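Local coordinates for protein cytosol aminopeptidase (Staphylococcus aureus subsp. aureus, PDB 3KZW) that probably removes amino-terminal residues, leucine among them, from peptides as a metal-dependent aminopeptidase built of six subunits, at residues 199-211 and 304-318. Residues are numbered along the deposited sequence; the frame is centred on the assembly and turned at random.
Sequences SINLARDFSNMPP and KFDMCGAANVVGIIE
K304 and S207 bury the most surface where the C-terminal end of helix 199-208 meets the loop that leads into helix 308-318. The K304 chain runs extended beyond CG alongside the chain from N208 to P211 as it leaves the helix. Its NZ donates to N208 O at 2.8 Å, from above the carbonyl plane. A water lies within bonding distance of M209 O and K304 O, with more acceptors around it than protons to give. S207 OG turns back to its own helix and donates to A203 O at 3.0 Å, with A311 CB packed 3.6 Å from OG. The F305 ring lies obliquely by S207 O and meets N208 OD1 at its edge, the amide plane 73° from the ring. M307, bent at chi2 and chi3, lays CE against F206 CB. Farther along, the antiparallel helices approach to 8.0 Å between axes, and the CA atoms of S199 and G315, like those of A203 and A311, are 4.7 Å apart. Helix 216-226 and strand 328-338 adjoin this pair, and D348 of a second subunit accepts from K304 N. Small residues are consistent with the close spacing, while a helix-end carbonyl holds a buried lysine ammonium, whose charge the helix dipole would probably favour.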
loop_
_atom_site.group_PDB
_atom_site.type_symbol
_atom_site.label_atom_id
_atom_site.label_comp_id
_atom_site.label_asym_id
_atom_site.label_seq_id
_atom_site.Cartn_x
_atom_site.Cartn_y
_atom_site.Cartn_z
ATOM N N SER A 199 37.451 15.900 15.961
ATOM C CA SER A 199 37.431 15.175 14.692
ATOM C C SER A 199 36.049 14.592 14.419
ATOM O O SER A 199 35.596 14.568 13.272
ATOM C CB SER A 199 38.482 14.065 14.686
ATOM O OG SER A 199 39.781 14.604 14.841
ATOM N N ILE A 200 35.389 14.125 15.480
ATOM C CA ILE A 200 34.018 13.614 15.398
ATOM C C ILE A 200 33.059 14.744 15.030
ATOM O O ILE A 200 32.178 14.571 14.183
ATOM C CB ILE A 200 33.586 12.920 16.718
ATOM C CG1 ILE A 200 34.406 11.640 16.935
ATOM C CG2 ILE A 200 32.091 12.601 16.706
ATOM C CD1 ILE A 200 34.327 11.066 18.335
ATOM N N ASN A 201 33.255 15.902 15.654
ATOM C CA ASN A 201 32.441 17.084 15.386
ATOM C C ASN A 201 32.644 17.648 13.984
ATOM O O ASN A 201 31.722 18.226 13.408
ATOM C CB ASN A 201 32.689 18.163 16.445
ATOM C CG ASN A 201 32.137 17.782 17.811
ATOM O OD1 ASN A 201 31.459 16.764 17.963
ATOM N ND2 ASN A 201 32.422 18.605 18.811
ATOM N N LEU A 202 33.849 17.480 13.444
ATOM C CA LEU A 202 34.145 17.891 12.075
ATOM C C LEU A 202 33.322 17.065 11.092
ATOM O O LEU A 202 32.770 17.604 10.133
ATOM C CB LEU A 202 35.643 17.756 11.768
ATOM C CG LEU A 202 36.102 18.086 10.338
ATOM C CD1 LEU A 202 35.998 19.579 10.038
ATOM C CD2 LEU A 202 37.516 17.590 10.093
ATOM N N ALA A 203 33.250 15.759 11.348
ATOM C CA ALA A 203 32.443 14.839 10.553
ATOM C C ALA A 203 30.959 15.189 10.669
ATOM O O ALA A 203 30.233 15.191 9.669
ATOM C CB ALA A 203 32.696 13.407 10.987
ATOM N N ARG A 204 30.530 15.496 11.893
ATOM C CA ARG A 204 29.156 15.906 12.176
ATOM C C ARG A 204 28.763 17.170 11.421
ATOM O O ARG A 204 27.644 17.268 10.920
ATOM C CB ARG A 204 28.965 16.137 13.674
ATOM C CG ARG A 204 28.776 14.884 14.496
ATOM C CD ARG A 204 28.812 15.229 15.968
ATOM N NE ARG A 204 28.217 14.189 16.796
ATOM C CZ ARG A 204 28.203 14.199 18.124
ATOM N NH1 ARG A 204 28.762 15.195 18.798
ATOM N NH2 ARG A 204 27.635 13.203 18.783
ATOM N N ASP A 205 29.684 18.132 11.352
ATOM C CA ASP A 205 29.451 19.393 10.648
ATOM C C ASP A 205 29.167 19.178 9.164
ATOM O O ASP A 205 28.241 19.777 8.612
ATOM C CB ASP A 205 30.631 20.351 10.837
ATOM C CG ASP A 205 30.570 21.112 12.156
ATOM O OD1 ASP A 205 29.524 21.070 12.844
ATOM O OD2 ASP A 205 31.578 21.767 12.503
ATOM N N PHE A 206 29.956 18.317 8.525
ATOM C CA PHE A 206 29.738 17.966 7.126
ATOM C C PHE A 206 28.399 17.264 6.929
ATOM O O PHE A 206 27.700 17.519 5.954
ATOM C CB PHE A 206 30.873 17.086 6.593
ATOM C CG PHE A 206 32.136 17.839 6.280
ATOM C CD1 PHE A 206 32.130 18.896 5.374
ATOM C CD2 PHE A 206 33.342 17.475 6.876
ATOM C CE1 PHE A 206 33.302 19.592 5.079
ATOM C CE2 PHE A 206 34.520 18.162 6.587
ATOM C CZ PHE A 206 34.499 19.224 5.686
ATOM N N SER A 207 28.050 16.386 7.865
ATOM C CA SER A 207 26.817 15.612 7.784
ATOM C C SER A 207 25.571 16.475 7.990
ATOM O O SER A 207 24.575 16.308 7.289
ATOM C CB SER A 207 26.842 14.465 8.794
ATOM O OG SER A 207 27.953 13.614 8.573
ATOM N N ASN A 208 25.640 17.398 8.945
ATOM C CA ASN A 208 24.519 18.282 9.260
ATOM C C ASN A 208 24.264 19.352 8.203
ATOM O O ASN A 208 23.178 19.928 8.146
ATOM C CB ASN A 208 24.717 18.937 10.631
ATOM C CG ASN A 208 24.165 18.099 11.766
ATOM O OD1 ASN A 208 23.056 17.563 11.680
ATOM N ND2 ASN A 208 24.929 17.993 12.848
ATOM N N MET A 209 25.270 19.611 7.373
ATOM C CA MET A 209 25.197 20.618 6.322
ATOM C C MET A 209 24.045 20.327 5.359
ATOM O O MET A 209 23.885 19.183 4.927
ATOM C CB MET A 209 26.514 20.649 5.550
ATOM C CG MET A 209 26.901 22.022 5.047
ATOM S SD MET A 209 27.677 23.011 6.336
ATOM C CE MET A 209 29.345 22.315 6.306
ATOM N N PRO A 210 23.233 21.357 5.031
ATOM C CA PRO A 210 22.124 21.204 4.084
ATOM C C PRO A 210 22.625 20.821 2.693
ATOM O O PRO A 210 23.659 21.331 2.259
ATOM C CB PRO A 210 21.493 22.599 4.043
ATOM C CG PRO A 210 21.958 23.282 5.263
ATOM C CD PRO A 210 23.313 22.732 5.554
ATOM N N PRO A 211 21.898 19.925 1.996
ATOM C CA PRO A 211 22.321 19.407 0.690
ATOM C C PRO A 211 22.371 20.462 -0.420
ATOM O O PRO A 211 23.095 20.286 -1.397
ATOM C CB PRO A 211 21.266 18.346 0.370
ATOM C CG PRO A 211 20.085 18.726 1.170
ATOM C CD PRO A 211 20.619 19.333 2.428
ATOM N N LYS A 304 20.362 13.863 3.583
ATOM C CA LYS A 304 21.617 14.613 3.550
ATOM C C LYS A 304 22.699 13.844 4.314
ATOM O O LYS A 304 23.895 14.118 4.167
ATOM C CB LYS A 304 21.430 16.019 4.133
ATOM C CG LYS A 304 21.089 16.063 5.618
ATOM C CD LYS A 304 21.068 17.487 6.139
ATOM C CE LYS A 304 20.680 17.522 7.605
ATOM N NZ LYS A 304 20.560 18.911 8.114
ATOM N N PHE A 305 22.262 12.877 5.123
ATOM C CA PHE A 305 23.155 12.033 5.918
ATOM C C PHE A 305 23.681 10.827 5.135
ATOM O O PHE A 305 24.290 9.923 5.707
ATOM C CB PHE A 305 22.451 11.558 7.195
ATOM C CG PHE A 305 22.042 12.667 8.127
ATOM C CD1 PHE A 305 22.931 13.685 8.465
ATOM C CD2 PHE A 305 20.771 12.676 8.695
ATOM C CE1 PHE A 305 22.553 14.706 9.337
ATOM C CE2 PHE A 305 20.385 13.691 9.572
ATOM C CZ PHE A 305 21.279 14.707 9.891
ATOM N N ASP A 306 23.450 10.816 3.826
ATOM C CA ASP A 306 23.897 9.708 2.987
ATOM C C ASP A 306 25.380 9.820 2.624
ATOM O O ASP A 306 25.905 8.986 1.880
ATOM C CB ASP A 306 23.036 9.594 1.726
ATOM C CG ASP A 306 22.782 8.150 1.327
ATOM O OD1 ASP A 306 22.528 7.324 2.238
ATOM O OD2 ASP A 306 22.827 7.836 0.113
ATOM N N MET A 307 26.041 10.854 3.145
ATOM C CA MET A 307 27.480 11.039 2.955
ATOM C C MET A 307 28.260 10.938 4.269
ATOM O O MET A 307 29.437 11.299 4.322
ATOM C CB MET A 307 27.786 12.357 2.224
ATOM C CG MET A 307 26.980 13.570 2.681
ATOM S SD MET A 307 27.300 14.106 4.374
ATOM C CE MET A 307 28.999 14.675 4.266
ATOM N N CYS A 308 27.598 10.439 5.315
ATOM C CA CYS A 308 28.222 10.225 6.625
ATOM C C CYS A 308 29.497 9.385 6.538
ATOM O O CYS A 308 30.473 9.650 7.244
ATOM C CB CYS A 308 27.234 9.570 7.593
ATOM S SG CYS A 308 26.037 10.711 8.331
ATOM N N GLY A 309 29.479 8.377 5.668
ATOM C CA GLY A 309 30.638 7.518 5.443
ATOM C C GLY A 309 31.871 8.301 5.037
ATOM O O GLY A 309 32.947 8.100 5.599
ATOM N N ALA A 310 31.707 9.200 4.068
ATOM C CA ALA A 310 32.792 10.069 3.616
ATOM C C ALA A 310 33.232 11.033 4.714
ATOM O O ALA A 310 34.431 11.232 4.929
ATOM C CB ALA A 310 32.382 10.829 2.378
ATOM N N ALA A 311 32.253 11.612 5.408
ATOM C CA ALA A 311 32.511 12.545 6.501
ATOM C C ALA A 311 33.330 11.898 7.617
ATOM O O ALA A 311 34.273 12.500 8.133
ATOM C CB ALA A 311 31.203 13.097 7.046
ATOM N N ASN A 312 32.970 10.668 7.970
ATOM C CA ASN A 312 33.655 9.934 9.030
ATOM C C ASN A 312 35.085 9.510 8.663
ATOM O O ASN A 312 35.949 9.418 9.539
ATOM C CB ASN A 312 32.813 8.737 9.493
ATOM C CG ASN A 312 31.536 9.161 10.216
ATOM O OD1 ASN A 312 31.230 10.350 10.326
ATOM N ND2 ASN A 312 30.787 8.184 10.713
ATOM N N VAL A 313 35.328 9.264 7.375
ATOM C CA VAL A 313 36.681 8.999 6.877
ATOM C C VAL A 313 37.556 10.240 7.060
ATOM O O VAL A 313 38.688 10.141 7.530
ATOM C CB VAL A 313 36.679 8.527 5.395
ATOM C CG1 VAL A 313 38.085 8.550 4.800
ATOM C CG2 VAL A 313 36.089 7.126 5.281
ATOM N N VAL A 314 37.014 11.403 6.700
ATOM C CA VAL A 314 37.690 12.686 6.902
ATOM C C VAL A 314 38.016 12.886 8.384
ATOM O O VAL A 314 39.113 13.325 8.726
ATOM C CB VAL A 314 36.849 13.879 6.354
ATOM C CG1 VAL A 314 37.500 15.215 6.693
ATOM C CG2 VAL A 314 36.664 13.759 4.852
ATOM N N GLY A 315 37.066 12.541 9.252
ATOM C CA GLY A 315 37.254 12.626 10.699
ATOM C C GLY A 315 38.372 11.738 11.211
ATOM O O GLY A 315 39.187 12.169 12.030
ATOM N N ILE A 316 38.409 10.499 10.720
ATOM C CA ILE A 316 39.444 9.527 11.096
ATOM C C ILE A 316 40.841 10.022 10.710
ATOM O O ILE A 316 41.773 9.957 11.517
ATOM C CB ILE A 316 39.167 8.121 10.492
ATOM C CG1 ILE A 316 37.918 7.501 11.128
ATOM C CG2 ILE A 316 40.354 7.195 10.698
ATOM C CD1 ILE A 316 37.291 6.375 10.317
ATOM N N ILE A 317 40.974 10.528 9.485
ATOM C CA ILE A 317 42.246 11.062 8.997
ATOM C C ILE A 317 42.642 12.330 9.767
ATOM O O ILE A 317 43.819 12.528 10.085
ATOM C CB ILE A 317 42.213 11.300 7.465
ATOM C CG1 ILE A 317 42.043 9.963 6.732
ATOM C CG2 ILE A 317 43.480 12.007 6.987
ATOM C CD1 ILE A 317 41.605 10.078 5.282
ATOM N N GLU A 318 41.653 13.168 10.081
ATOM C CA GLU A 318 41.863 14.370 10.890
ATOM C C GLU A 318 42.428 14.020 12.266
ATOM O O GLU A 318 43.350 14.684 12.751
ATOM C CB GLU A 318 40.556 15.167 11.024
ATOM C CG GLU A 318 40.577 16.316 12.041
ATOM C CD GLU A 318 41.387 17.532 11.589
ATOM O OE1 GLU A 318 41.939 17.524 10.469
ATOM O OE2 GLU A 318 41.469 18.512 12.361
HETATM O O HOH W 1 25.003 16.819 4.260
#